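Local atomic coordinates of KLLA0F12672p (Kluyveromyces lactis, PDB entry 4M3O), a protein that probably dephosphorylates the C-terminal domain of the largest RNA polymerase II subunit, and whose N-terminal domain, the part present here, binds zinc. Residues A[72-77]-A[110-115]. Sequence-based numbering, arbitrary orientation.
Sequences KRCGYP and EYCTKA. With ZN (zinc ion), chain C.
With SG anti to the backbone N in C74 (chi1 179°) and held between the backbone N and the carbonyl carbon in C112 (chi1 61°), the two thiolates converge on one zinc ion. Both belong to the zinc finger of the Rtr1/RPAP2 family, a site of three cysteines and one histidine completed by C79 and by H116 from helix 114-125. C74 SG and C112 SG each bind the zinc at 2.3 Å. The C74 sulfur is also gripped by backbone: C112 N donates to C74 SG at 3.4 Å with an N-H...S angle of 159°, and Y76 N adds a weak bond from its own loop. Such donors would probably temper the charge on the thiolate. Beside the C74 sulfur, Y111 presents the CD2-CE2 edge of its ring to C74 SG and to Y76 N, which lies 3.5 Å from Y111 CE2, while the Y111 hydroxyl is hydrogen-bonded to S120 OG. Replacing Y111 by alanine removes this edge and the bond to S120, and is likely to leave a gap beside the C74 sulfur and the backbone of G75 and Y76. The two backbones are also joined directly, where G75 N donates to E110 O at 2.8 Å.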
loop_
_atom_site.group_PDB
_atom_site.type_symbol
_atom_site.label_atom_id
_atom_site.label_comp_id
_atom_site.label_asym_id
_atom_site.label_seq_id
_atom_site.Cartn_x
_atom_site.Cartn_y
_atom_site.Cartn_z
ATOM N N LYS A 72 8.835 6.417 10.807
ATOM C CA LYS A 72 9.256 5.301 11.631
ATOM C C LYS A 72 8.303 4.095 11.642
ATOM O O LYS A 72 8.159 3.396 12.636
ATOM C CB LYS A 72 9.632 5.761 13.030
ATOM C CG LYS A 72 10.751 6.800 12.978
ATOM C CD LYS A 72 11.118 7.276 14.365
ATOM C CE LYS A 72 11.818 8.627 14.297
ATOM N NZ LYS A 72 11.985 9.086 15.692
ATOM N N ARG A 73 7.766 3.764 10.481
ATOM C CA ARG A 73 6.994 2.482 10.413
ATOM C C ARG A 73 7.683 1.481 9.512
ATOM O O ARG A 73 8.268 1.854 8.438
ATOM C CB ARG A 73 5.569 2.782 10.006
ATOM C CG ARG A 73 4.810 3.391 11.189
ATOM C CD ARG A 73 3.799 4.445 10.827
ATOM N NE ARG A 73 2.470 3.874 10.865
ATOM C CZ ARG A 73 1.432 4.330 11.549
ATOM N NH1 ARG A 73 1.483 5.441 12.273
ATOM N NH2 ARG A 73 0.297 3.673 11.463
ATOM N N CYS A 74 7.701 0.235 9.979
ATOM C CA CYS A 74 8.028 -0.892 9.099
ATOM C C CYS A 74 7.331 -0.697 7.742
ATOM O O CYS A 74 6.165 -0.266 7.667
ATOM C CB CYS A 74 7.613 -2.231 9.704
ATOM S SG CYS A 74 7.979 -3.682 8.632
ATOM N N GLY A 75 8.085 -0.965 6.695
ATOM C CA GLY A 75 7.624 -0.817 5.339
ATOM C C GLY A 75 6.382 -1.617 4.999
ATOM O O GLY A 75 5.518 -1.139 4.266
ATOM N N TYR A 76 6.282 -2.795 5.557
ATOM C CA TYR A 76 5.122 -3.692 5.288
ATOM C C TYR A 76 3.868 -3.158 5.962
ATOM O O TYR A 76 3.830 -3.052 7.184
ATOM C CB TYR A 76 5.418 -5.131 5.722
ATOM C CG TYR A 76 4.469 -6.225 5.222
ATOM C CD1 TYR A 76 4.126 -6.319 3.872
ATOM C CD2 TYR A 76 3.956 -7.188 6.122
ATOM C CE1 TYR A 76 3.328 -7.334 3.407
ATOM C CE2 TYR A 76 3.132 -8.238 5.675
ATOM C CZ TYR A 76 2.794 -8.280 4.330
ATOM O OH TYR A 76 2.019 -9.276 3.817
ATOM N N PRO A 77 2.875 -2.720 5.146
ATOM C CA PRO A 77 1.717 -1.963 5.627
ATOM C C PRO A 77 0.870 -2.643 6.748
ATOM O O PRO A 77 0.288 -1.958 7.527
ATOM C CB PRO A 77 0.871 -1.700 4.347
ATOM C CG PRO A 77 1.791 -1.922 3.217
ATOM C CD PRO A 77 2.904 -2.819 3.675
ATOM N N GLU A 110 14.486 -0.770 6.371
ATOM C CA GLU A 110 13.149 -0.606 5.817
ATOM C C GLU A 110 12.053 -1.487 6.481
ATOM O O GLU A 110 10.862 -1.153 6.454
ATOM C CB GLU A 110 13.216 -0.903 4.330
ATOM C CG GLU A 110 14.105 0.033 3.549
ATOM C CD GLU A 110 14.152 -0.299 2.071
ATOM O OE1 GLU A 110 13.660 -1.367 1.627
ATOM O OE2 GLU A 110 14.731 0.504 1.344
ATOM N N TYR A 111 12.475 -2.553 7.136
ATOM C CA TYR A 111 11.575 -3.514 7.742
ATOM C C TYR A 111 12.022 -3.823 9.132
ATOM O O TYR A 111 13.208 -3.723 9.414
ATOM C CB TYR A 111 11.567 -4.805 6.881
ATOM C CG TYR A 111 11.088 -4.471 5.531
ATOM C CD1 TYR A 111 11.984 -4.263 4.476
ATOM C CD2 TYR A 111 9.720 -4.304 5.301
ATOM C CE1 TYR A 111 11.513 -3.888 3.216
ATOM C CE2 TYR A 111 9.247 -3.951 4.039
ATOM C CZ TYR A 111 10.140 -3.739 3.004
ATOM O OH TYR A 111 9.644 -3.318 1.760
ATOM N N CYS A 112 11.090 -4.313 9.945
ATOM C CA CYS A 112 11.348 -4.757 11.317
ATOM C C CYS A 112 12.185 -6.037 11.350
ATOM O O CYS A 112 13.004 -6.212 12.261
ATOM C CB CYS A 112 10.025 -4.993 12.098
ATOM S SG CYS A 112 8.934 -6.269 11.387
ATOM N N THR A 113 12.023 -6.885 10.334
ATOM C CA THR A 113 12.588 -8.271 10.292
ATOM C C THR A 113 12.848 -8.752 8.864
ATOM O O THR A 113 12.366 -8.137 7.898
ATOM C CB THR A 113 11.564 -9.324 10.849
ATOM O OG1 THR A 113 10.303 -9.203 10.140
ATOM C CG2 THR A 113 11.322 -9.081 12.314
ATOM N N LYS A 114 13.539 -9.875 8.703
ATOM C CA LYS A 114 13.753 -10.379 7.350
ATOM C C LYS A 114 12.419 -10.933 6.746
ATOM O O LYS A 114 12.169 -10.916 5.513
ATOM C CB LYS A 114 14.801 -11.481 7.380
ATOM C CG LYS A 114 15.289 -11.919 6.013
ATOM C CD LYS A 114 15.535 -13.413 6.050
ATOM C CE LYS A 114 14.210 -14.183 6.080
ATOM N NZ LYS A 114 14.417 -15.591 5.670
ATOM N N ALA A 115 11.597 -11.429 7.635
ATOM C CA ALA A 115 10.332 -12.023 7.329
ATOM C C ALA A 115 9.450 -10.958 6.639
ATOM O O ALA A 115 8.885 -11.218 5.541
ATOM C CB ALA A 115 9.703 -12.558 8.623
HETATM ZN ZN ZN C . 7.273 -5.239 10.198
#